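Local coordinates for nucleotidyl transferase (Methanothermobacter thermautotrophicus, PDB 6PLJ), which probably transfers nucleotidyl groups and may take part in pseudomurein cell wall synthesis in this archaeon, at residues N23-V28 with G123-C128; S36-D41 with V218-Y223; L53-N58 with S224-I229; G117-G122 with L180-L185. One frame throughout, in Å; residues are numbered along the deposited sequence.

Interaction 1. Residues N23-V28 with G123-C128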
# COMPACT_ATOMS: atom_id res chain seq x y z
N ASN A 23 -11.00 -7.39 16.89
CA ASN A 23 -10.08 -7.69 17.99
C ASN A 23 -8.65 -7.25 17.68
O ASN A 23 -7.91 -6.91 18.60
CB ASN A 23 -10.12 -9.17 18.36
CG ASN A 23 -11.46 -9.60 18.94
OD1 ASN A 23 -11.99 -8.96 19.84
ND2 ASN A 23 -12.01 -10.69 18.41
N MET A 24 -8.25 -7.28 16.41
CA MET A 24 -6.87 -6.90 16.09
C MET A 24 -6.74 -6.47 14.64
O MET A 24 -7.25 -7.14 13.74
CB MET A 24 -5.95 -8.07 16.39
CG MET A 24 -4.47 -7.85 16.07
SD MET A 24 -3.47 -9.27 16.53
CE MET A 24 -1.85 -8.57 16.23
N ILE A 25 -6.07 -5.34 14.44
CA ILE A 25 -5.88 -4.76 13.10
C ILE A 25 -4.40 -4.84 12.77
O ILE A 25 -3.56 -4.25 13.45
CB ILE A 25 -6.37 -3.30 13.00
CG1 ILE A 25 -7.88 -3.22 13.27
CG2 ILE A 25 -6.05 -2.74 11.61
CD1 ILE A 25 -8.40 -1.81 13.47
N SER A 26 -4.07 -5.55 11.70
CA SER A 26 -2.68 -5.66 11.24
C SER A 26 -2.54 -4.89 9.95
O SER A 26 -3.42 -4.99 9.08
CB SER A 26 -2.33 -7.10 10.94
OG SER A 26 -2.44 -7.91 12.09
N ALA A 27 -1.46 -4.14 9.80
CA ALA A 27 -1.15 -3.58 8.49
C ALA A 27 -0.22 -4.51 7.75
O ALA A 27 0.63 -5.16 8.35
CB ALA A 27 -0.54 -2.21 8.61
N VAL A 28 -0.39 -4.55 6.44
CA VAL A 28 0.52 -5.25 5.55
C VAL A 28 0.94 -4.22 4.51
O VAL A 28 0.08 -3.70 3.77
CB VAL A 28 -0.14 -6.47 4.90
CG1 VAL A 28 0.76 -7.04 3.80
CG2 VAL A 28 -0.44 -7.53 5.96
N GLY A 123 -3.91 -10.28 12.84
CA GLY A 123 -5.19 -9.59 12.97
C GLY A 123 -6.33 -10.17 12.19
O GLY A 123 -6.12 -10.91 11.24
N ASP A 124 -7.55 -9.84 12.61
CA ASP A 124 -8.76 -10.24 11.87
C ASP A 124 -9.15 -9.22 10.81
O ASP A 124 -9.98 -9.53 9.93
CB ASP A 124 -9.95 -10.45 12.82
CG ASP A 124 -10.26 -9.23 13.64
OD1 ASP A 124 -9.63 -9.03 14.68
OD2 ASP A 124 -11.15 -8.44 13.24
N ILE A 125 -8.61 -8.01 10.93
CA ILE A 125 -8.75 -6.98 9.89
C ILE A 125 -7.36 -6.64 9.43
O ILE A 125 -6.45 -6.47 10.25
CB ILE A 125 -9.43 -5.71 10.46
CG1 ILE A 125 -10.86 -6.02 10.89
CG2 ILE A 125 -9.43 -4.58 9.43
CD1 ILE A 125 -11.82 -6.29 9.75
N ILE A 126 -7.20 -6.54 8.12
CA ILE A 126 -5.92 -6.18 7.54
C ILE A 126 -6.04 -4.85 6.82
O ILE A 126 -6.91 -4.69 5.97
CB ILE A 126 -5.43 -7.23 6.51
CG1 ILE A 126 -5.47 -8.66 7.06
CG2 ILE A 126 -4.02 -6.89 6.05
CD1 ILE A 126 -4.62 -8.91 8.28
N LEU A 127 -5.14 -3.92 7.12
CA LEU A 127 -4.97 -2.70 6.34
C LEU A 127 -3.82 -2.95 5.37
O LEU A 127 -2.69 -3.11 5.79
CB LEU A 127 -4.65 -1.53 7.27
CG LEU A 127 -4.29 -0.20 6.58
CD1 LEU A 127 -5.50 0.33 5.81
CD2 LEU A 127 -3.77 0.79 7.60
N CYS A 128 -4.14 -3.00 4.07
CA CYS A 128 -3.15 -3.27 3.01
C CYS A 128 -2.73 -1.94 2.41
O CYS A 128 -3.58 -1.17 1.96
CB CYS A 128 -3.76 -4.13 1.92
SG CYS A 128 -4.17 -5.81 2.47
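D124 OD1 takes two backbone N-H groups of the opposite segment just before strands 25-31 and 125-130 begin to pair in parallel at the middle of the mixed sheet of this MobA-like, Rossmann-type α/β fold. M24 N lies 2.8 Å from D124 OD1, nearly on the line of the C-O bond, while N23 N reaches the same oxygen at 3.1 Å from the syn side, 24° out of the carboxylate plane. CG of D124 sits between its own backbone N and carbonyl carbon (chi1 58°), a torsion that turns the carboxylate to these amides; OD2 bonds to G22. A leucine in its place is likely to leave the N-H groups of N23 and M24 without their acceptor and the lead-in to the strand freer to move. Beyond it the parallel ladder begins: I125 N bonds to M24 O, S26 N to I125 O, L127 N to S26 O and V28 N to L127 O. I25 and I125 lie side by side on one face. On the other, V28 and I126 meet on the face covered by helix 110-120, with L181 also against I126. S26 OG bonds to E77, and G123 N gives it a weak bond of 2.9 Å; V28 CG2 lies 3.6 Å from I126 CG2.

Interaction 2. Residues S36-D41 with V218-Y223. With NA (sodium ion), chain J.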
# COMPACT_ATOMS: atom_id res chain seq x y z
N SER A 36 10.59 -0.48 -12.51
CA SER A 36 11.51 -0.27 -13.62
C SER A 36 11.24 1.04 -14.36
O SER A 36 12.20 1.74 -14.74
CB SER A 36 11.48 -1.47 -14.57
OG SER A 36 10.18 -1.73 -15.05
N ARG A 37 9.97 1.39 -14.53
CA ARG A 37 9.58 2.62 -15.23
C ARG A 37 10.16 3.85 -14.56
O ARG A 37 10.72 4.73 -15.22
CB ARG A 37 8.05 2.71 -15.35
CG ARG A 37 7.53 3.87 -16.18
CD ARG A 37 8.04 3.83 -17.59
NE ARG A 37 9.22 4.65 -17.80
CZ ARG A 37 9.89 4.73 -18.94
NH1 ARG A 37 9.55 3.98 -19.99
NH2 ARG A 37 10.94 5.54 -19.01
N MET A 38 10.09 3.89 -13.23
CA MET A 38 10.57 5.05 -12.53
C MET A 38 12.09 5.17 -12.62
O MET A 38 12.61 6.26 -12.75
CB MET A 38 10.11 5.07 -11.08
CG MET A 38 10.20 6.46 -10.48
SD MET A 38 10.91 6.52 -8.84
CE MET A 38 12.53 5.80 -9.14
N MET A 39 12.80 4.03 -12.55
CA MET A 39 14.25 4.03 -12.67
C MET A 39 14.69 4.46 -14.06
O MET A 39 15.63 5.24 -14.18
CB MET A 39 14.82 2.66 -12.33
CG MET A 39 14.59 2.34 -10.86
SD MET A 39 15.29 0.77 -10.39
CE MET A 39 17.00 1.20 -10.22
N ARG A 40 13.98 3.99 -15.09
CA ARG A 40 14.26 4.41 -16.47
C ARG A 40 14.00 5.90 -16.63
O ARG A 40 14.77 6.59 -17.32
CB ARG A 40 13.40 3.63 -17.46
CG ARG A 40 13.77 2.15 -17.56
CD ARG A 40 12.81 1.45 -18.49
NE ARG A 40 13.03 1.81 -19.88
CZ ARG A 40 13.97 1.27 -20.67
NH1 ARG A 40 14.81 0.34 -20.21
NH2 ARG A 40 14.09 1.67 -21.93
N ASP A 41 12.93 6.40 -16.01
CA ASP A 41 12.67 7.84 -16.04
C ASP A 41 13.86 8.64 -15.52
O ASP A 41 14.20 9.70 -16.06
CB ASP A 41 11.43 8.22 -15.21
CG ASP A 41 10.11 7.82 -15.84
OD1 ASP A 41 10.02 7.40 -17.01
OD2 ASP A 41 9.09 7.95 -15.11
N VAL A 218 -1.63 8.97 -5.14
CA VAL A 218 -0.49 8.86 -6.04
C VAL A 218 0.47 7.77 -5.60
O VAL A 218 1.11 7.87 -4.56
CB VAL A 218 0.27 10.20 -6.14
CG1 VAL A 218 1.50 10.07 -7.04
CG2 VAL A 218 -0.66 11.30 -6.67
N ASN A 219 0.55 6.72 -6.41
CA ASN A 219 1.61 5.73 -6.27
C ASN A 219 2.73 6.13 -7.22
O ASN A 219 2.47 6.65 -8.31
CB ASN A 219 1.12 4.32 -6.60
CG ASN A 219 0.47 4.24 -7.97
OD1 ASN A 219 -0.52 4.92 -8.22
ND2 ASN A 219 1.02 3.45 -8.87
N ILE A 220 3.97 5.88 -6.81
CA ILE A 220 5.15 6.26 -7.59
C ILE A 220 5.34 5.24 -8.70
O ILE A 220 5.91 4.16 -8.48
CB ILE A 220 6.39 6.40 -6.72
CG1 ILE A 220 6.16 7.50 -5.68
CG2 ILE A 220 7.61 6.74 -7.60
CD1 ILE A 220 7.20 7.54 -4.58
N ASN A 221 4.82 5.56 -9.87
CA ASN A 221 5.00 4.74 -11.05
C ASN A 221 6.03 5.40 -11.94
O ASN A 221 6.97 4.76 -12.42
CB ASN A 221 3.68 4.58 -11.78
CG ASN A 221 3.82 3.75 -13.03
OD1 ASN A 221 4.47 2.70 -13.02
ND2 ASN A 221 3.23 4.21 -14.13
N HIS A 222 5.85 6.70 -12.17
CA HIS A 222 6.82 7.52 -12.89
C HIS A 222 7.60 8.40 -11.93
O HIS A 222 7.13 8.69 -10.83
CB HIS A 222 6.10 8.40 -13.93
CG HIS A 222 5.61 7.65 -15.12
ND1 HIS A 222 6.44 7.30 -16.16
CD2 HIS A 222 4.40 7.14 -15.41
CE1 HIS A 222 5.74 6.62 -17.06
NE2 HIS A 222 4.50 6.51 -16.62
N TYR A 223 8.77 8.86 -12.34
CA TYR A 223 9.56 9.76 -11.52
C TYR A 223 8.77 11.05 -11.23
O TYR A 223 8.88 11.60 -10.14
CB TYR A 223 10.92 10.04 -12.17
CG TYR A 223 11.88 10.81 -11.30
CD1 TYR A 223 12.32 10.30 -10.08
CD2 TYR A 223 12.35 12.05 -11.71
CE1 TYR A 223 13.20 11.02 -9.29
CE2 TYR A 223 13.23 12.76 -10.92
CZ TYR A 223 13.65 12.25 -9.72
OH TYR A 223 14.52 13.00 -8.98
NA NA J . 12.14 11.03 -17.61
O HOH W 1 7.97 2.29 -11.79
O HOH W 2 10.90 9.47 -19.15
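The start of helix 223-236, with H222 at its N-cap position, meets helix 36-44 chiefly through the carboxylate of D41. D41 OD2 accepts two bonds: H222 ND1 arrives on its syn lone pair and Y223 N on its anti lone pair, each at 2.9 Å. Carboxylate and imidazole are nearly coplanar (11° apart), a His-carboxylate pairing that sets the rotation of the ring. D41 OD1 is engaged from its own helix, where R37 NH2 forms a salt bridge at 2.9 Å and NE adds a weak bond. R37 bends to do this, and its CG comes to 3.4 Å from H222 CE1. With an alanine in place of D41, Y223 N would probably lose its acceptor, the H222 ring would be freer to turn, and R37 would lose its close carboxylate partner, E44 being only a long, weak one. M38 packs between the helix and the incoming chain: its CG touches the backbone of H222 and Y223, and its SD lies 3.5 Å from I220 CG2. A water links M38 N to N221 O. The D41 carbonyl oxygen is a ligand of a sodium ion at 2.9 Å, and a second water joins that ion to OD1. Around this junction, D225 of helix 223-236 accepts from the N-H groups of N221 and H222, I220 rests on I229 of the same helix, and M38 reaches L55 in the loop before strand 56-57.

Interaction 3. Residues L53-N58 with S224-I229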
# COMPACT_ATOMS: atom_id res chain seq x y z
N LEU A 53 11.46 3.10 -3.63
CA LEU A 53 11.25 3.01 -2.19
C LEU A 53 12.37 3.64 -1.39
O LEU A 53 12.18 3.95 -0.20
CB LEU A 53 11.10 1.55 -1.77
CG LEU A 53 9.89 0.83 -2.34
CD1 LEU A 53 9.78 -0.53 -1.68
CD2 LEU A 53 8.60 1.62 -2.15
N LEU A 54 13.52 3.85 -2.03
CA LEU A 54 14.70 4.38 -1.37
C LEU A 54 14.95 5.86 -1.67
O LEU A 54 15.94 6.43 -1.18
CB LEU A 54 15.91 3.55 -1.79
CG LEU A 54 15.79 2.05 -1.58
CD1 LEU A 54 16.96 1.31 -2.23
CD2 LEU A 54 15.66 1.72 -0.11
N LEU A 55 14.08 6.48 -2.46
CA LEU A 55 14.18 7.90 -2.72
C LEU A 55 13.92 8.70 -1.46
O LEU A 55 13.14 8.28 -0.60
CB LEU A 55 13.21 8.32 -3.82
CG LEU A 55 13.64 7.96 -5.25
CD1 LEU A 55 12.45 8.13 -6.16
CD2 LEU A 55 14.81 8.81 -5.69
N PRO A 56 14.57 9.86 -1.33
CA PRO A 56 14.44 10.62 -0.10
C PRO A 56 13.12 11.33 -0.02
O PRO A 56 12.64 11.90 -1.01
CB PRO A 56 15.56 11.65 -0.20
CG PRO A 56 15.77 11.83 -1.65
CD PRO A 56 15.55 10.47 -2.24
N LEU A 57 12.57 11.33 1.18
CA LEU A 57 11.32 11.97 1.46
C LEU A 57 11.23 12.24 2.97
O LEU A 57 11.40 11.31 3.76
CB LEU A 57 10.19 11.03 1.04
CG LEU A 57 8.88 11.67 0.69
CD1 LEU A 57 9.01 12.52 -0.58
CD2 LEU A 57 7.84 10.56 0.52
N ASN A 58 11.01 13.50 3.34
CA ASN A 58 10.76 13.89 4.73
C ASN A 58 11.95 13.53 5.65
O ASN A 58 11.76 13.09 6.79
CB ASN A 58 9.45 13.22 5.20
CG ASN A 58 8.66 14.05 6.20
OD1 ASN A 58 8.69 15.28 6.17
ND2 ASN A 58 7.92 13.38 7.07
N SER A 224 7.98 11.49 -12.20
CA SER A 224 7.11 12.67 -12.01
C SER A 224 6.16 12.50 -10.83
O SER A 224 5.82 13.47 -10.17
CB SER A 224 6.35 12.99 -13.30
OG SER A 224 5.55 11.91 -13.72
N ASP A 225 5.72 11.27 -10.56
CA ASP A 225 4.86 11.00 -9.40
C ASP A 225 5.60 11.25 -8.10
O ASP A 225 5.06 11.81 -7.15
CB ASP A 225 4.38 9.54 -9.40
CG ASP A 225 3.52 9.19 -10.60
OD1 ASP A 225 2.69 10.03 -11.02
OD2 ASP A 225 3.63 8.04 -11.10
N TYR A 226 6.86 10.82 -8.04
CA TYR A 226 7.68 11.10 -6.88
C TYR A 226 7.87 12.61 -6.69
O TYR A 226 7.74 13.13 -5.59
CB TYR A 226 9.03 10.41 -6.99
CG TYR A 226 10.08 10.95 -6.08
CD1 TYR A 226 10.08 10.65 -4.72
CD2 TYR A 226 11.09 11.78 -6.58
CE1 TYR A 226 11.05 11.15 -3.87
CE2 TYR A 226 12.07 12.28 -5.74
CZ TYR A 226 12.05 11.95 -4.39
OH TYR A 226 13.04 12.42 -3.55
N LEU A 227 8.14 13.32 -7.78
CA LEU A 227 8.38 14.75 -7.66
C LEU A 227 7.14 15.47 -7.17
O LEU A 227 7.23 16.39 -6.37
CB LEU A 227 8.85 15.35 -8.98
CG LEU A 227 10.20 14.80 -9.49
CD1 LEU A 227 10.48 15.38 -10.86
CD2 LEU A 227 11.31 15.11 -8.52
N ARG A 228 5.98 15.01 -7.64
CA ARG A 228 4.70 15.54 -7.18
C ARG A 228 4.50 15.34 -5.67
O ARG A 228 4.10 16.24 -4.95
CB ARG A 228 3.57 14.90 -7.97
CG ARG A 228 2.19 15.39 -7.60
CD ARG A 228 1.12 14.67 -8.37
NE ARG A 228 -0.19 15.07 -7.87
CZ ARG A 228 -1.35 14.56 -8.26
NH1 ARG A 228 -1.41 13.59 -9.17
NH2 ARG A 228 -2.47 15.03 -7.72
N ILE A 229 4.80 14.14 -5.19
CA ILE A 229 4.71 13.84 -3.78
C ILE A 229 5.73 14.66 -2.99
O ILE A 229 5.40 15.22 -1.95
CB ILE A 229 4.90 12.33 -3.52
CG1 ILE A 229 3.69 11.57 -4.05
CG2 ILE A 229 5.13 12.07 -2.03
CD1 ILE A 229 3.93 10.09 -4.25
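Y226 OH donates a short hydrogen bond, 2.6 Å, to P56 O, meeting the carbonyl in its plane, on a lone pair, with a C=O...O angle of 144°. The acceptor lies near the plane of the tyrosine ring at its edge, and the P56 and Y226 side chains cross at about a right angle, P56 CG 3.4 Å from Y226 OH. A chi1 of 162° swings the Y226 ring away from the helix backbone and across to the other segment. There L55 covers one face: its CD1 stands over the ring centre, 3.7 Å from the centroid and 13° off the normal, a CH-pi contact, while CB leans on Y226 CE1 at 3.6 Å. The ring is thus fixed both at its hydroxyl and over a face. L57 slides past in the opposite direction, with CD1 4.1 Å from Y226 CE1; its CD2 meets I229 CG2 at 4.0 Å, one turn further along the helix. The contact joins helix 223-236 to the short strand 56-57, half of a small two-stranded antiparallel sheet. L55 and L57 also touch V62 of helix 62-72, L55 rests on M42 of helix 36-44, and Y223 brings its ring against Y226.

Interaction 4. Residues G117-G122 with L180-L185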
# COMPACT_ATOMS: atom_id res chain seq x y z
N GLY A 117 2.10 -11.33 3.32
CA GLY A 117 1.95 -10.46 4.48
C GLY A 117 0.77 -10.84 5.35
O GLY A 117 0.88 -10.88 6.59
N VAL A 118 -0.37 -11.11 4.71
CA VAL A 118 -1.56 -11.52 5.44
C VAL A 118 -1.28 -12.83 6.18
O VAL A 118 -1.69 -12.98 7.33
CB VAL A 118 -2.81 -11.61 4.53
CG1 VAL A 118 -4.01 -12.13 5.29
CG2 VAL A 118 -3.16 -10.26 3.94
N ARG A 119 -0.56 -13.75 5.55
CA ARG A 119 -0.14 -15.00 6.22
C ARG A 119 0.66 -14.78 7.51
O ARG A 119 0.55 -15.57 8.45
CB ARG A 119 0.66 -15.89 5.25
CG ARG A 119 -0.19 -16.67 4.27
CD ARG A 119 0.67 -17.55 3.37
NE ARG A 119 1.57 -18.41 4.13
CZ ARG A 119 2.90 -18.51 3.98
NH1 ARG A 119 3.57 -17.81 3.05
NH2 ARG A 119 3.58 -19.34 4.78
N ALA A 120 1.45 -13.72 7.55
CA ALA A 120 2.25 -13.36 8.70
C ALA A 120 1.50 -12.52 9.73
O ALA A 120 2.03 -12.27 10.80
CB ALA A 120 3.49 -12.59 8.25
N ALA A 121 0.30 -12.05 9.40
CA ALA A 121 -0.42 -11.10 10.25
C ALA A 121 -1.26 -11.83 11.27
O ALA A 121 -1.90 -12.84 10.96
CB ALA A 121 -1.32 -10.21 9.41
N GLY A 122 -1.30 -11.32 12.49
CA GLY A 122 -2.18 -11.87 13.52
C GLY A 122 -3.63 -11.40 13.50
O GLY A 122 -4.49 -12.05 14.12
N LEU A 180 -11.55 -12.93 4.37
CA LEU A 180 -11.96 -12.52 3.02
C LEU A 180 -10.72 -12.34 2.14
O LEU A 180 -10.70 -12.78 0.98
CB LEU A 180 -12.78 -11.24 3.07
CG LEU A 180 -13.30 -10.72 1.72
CD1 LEU A 180 -14.66 -10.08 1.88
CD2 LEU A 180 -12.33 -9.76 1.05
N LEU A 181 -9.69 -11.69 2.66
CA LEU A 181 -8.45 -11.57 1.87
C LEU A 181 -7.80 -12.91 1.56
O LEU A 181 -7.25 -13.11 0.48
CB LEU A 181 -7.45 -10.63 2.54
CG LEU A 181 -7.90 -9.17 2.55
CD1 LEU A 181 -7.02 -8.35 3.48
CD2 LEU A 181 -7.87 -8.60 1.13
N ARG A 182 -7.84 -13.84 2.51
CA ARG A 182 -7.27 -15.16 2.27
C ARG A 182 -8.04 -15.92 1.19
O ARG A 182 -7.46 -16.74 0.51
CB ARG A 182 -7.21 -15.98 3.57
CG ARG A 182 -6.19 -15.51 4.59
CD ARG A 182 -4.76 -15.54 4.09
NE ARG A 182 -4.24 -16.88 3.79
CZ ARG A 182 -3.50 -17.63 4.61
NH1 ARG A 182 -3.08 -18.82 4.20
NH2 ARG A 182 -3.17 -17.22 5.83
N ASP A 183 -9.33 -15.63 1.03
CA ASP A 183 -10.11 -16.24 -0.06
C ASP A 183 -9.91 -15.56 -1.42
O ASP A 183 -9.90 -16.24 -2.45
CB ASP A 183 -11.60 -16.28 0.30
CG ASP A 183 -11.91 -17.27 1.42
OD1 ASP A 183 -11.10 -18.20 1.65
OD2 ASP A 183 -12.97 -17.13 2.05
N TYR A 184 -9.73 -14.24 -1.44
CA TYR A 184 -9.58 -13.50 -2.71
C TYR A 184 -8.15 -13.35 -3.20
O TYR A 184 -7.91 -13.49 -4.39
CB TYR A 184 -10.25 -12.12 -2.63
CG TYR A 184 -11.72 -12.19 -2.93
CD1 TYR A 184 -12.17 -12.24 -4.24
CD2 TYR A 184 -12.65 -12.23 -1.90
CE1 TYR A 184 -13.53 -12.31 -4.53
CE2 TYR A 184 -14.01 -12.30 -2.18
CZ TYR A 184 -14.44 -12.35 -3.49
OH TYR A 184 -15.79 -12.42 -3.75
N LEU A 185 -7.19 -13.05 -2.32
CA LEU A 185 -5.82 -12.79 -2.78
C LEU A 185 -5.18 -13.92 -3.60
O LEU A 185 -4.41 -13.61 -4.52
CB LEU A 185 -4.89 -12.40 -1.62
CG LEU A 185 -5.14 -11.02 -1.02
CD1 LEU A 185 -4.33 -10.84 0.25
CD2 LEU A 185 -4.83 -9.89 -2.01
O HOH W 3 -4.03 -14.84 7.56
O HOH W 4 -1.47 -17.90 7.94
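V118 packs against L181, L185 and the aliphatic part of R182. V118 CG2 lies 3.9 Å from L185 CD1 and 4.3 Å from L181 CD1, while its CG1 branch, anti to the backbone N (chi1 176°), meets the arginine shaft at R182 CD, 3.7 Å away. The two methyls are therefore divided between the leucines and the arginine. Both helices, 110-120 and 178-184, cover the same face of the central sheet of this α/β fold: V118 also touches I126 and L181 touches C128, both on strand 125-130, and L185 leans on L114 and L115 as well. Polar links are made through water. R182 NH2 donates to two waters near the guanidinium plane, and these in turn donate to V118 O and R119 O, so a single nitrogen bridges to the carbonyls of two successive residues near the end of helix 110-120. Over one face of the guanidinium sits R119 CG, 3.4 Å from R182 NH2; it is methylene rather than charge that makes this contact. The two guanidinium planes are turned 80° apart, and the like charges do not touch, R119 NE standing 4.7 Å from R182 NH1.

Overall arrangement
From the N terminus, strand 25-31 pairs with strand 125-130 in interaction 1, closing a loop of 94 residues in the central sheet. Helix 36-44 and strand 56-57 then open interactions 2 and 3, which close near the C terminus, at the start of helix 223-236 and along it. Interaction 4, between helices 110-120 and 178-184, is nested inside both of these long loops but crosses interaction 1, just as interactions 2 and 3 cross each other and interaction 1. In space the contacts fall into two groups: 1 and 4 touch, sheet against helices, with centres about 9 Å apart, and 2 and 3 touch on the opposite side of the chain's centre.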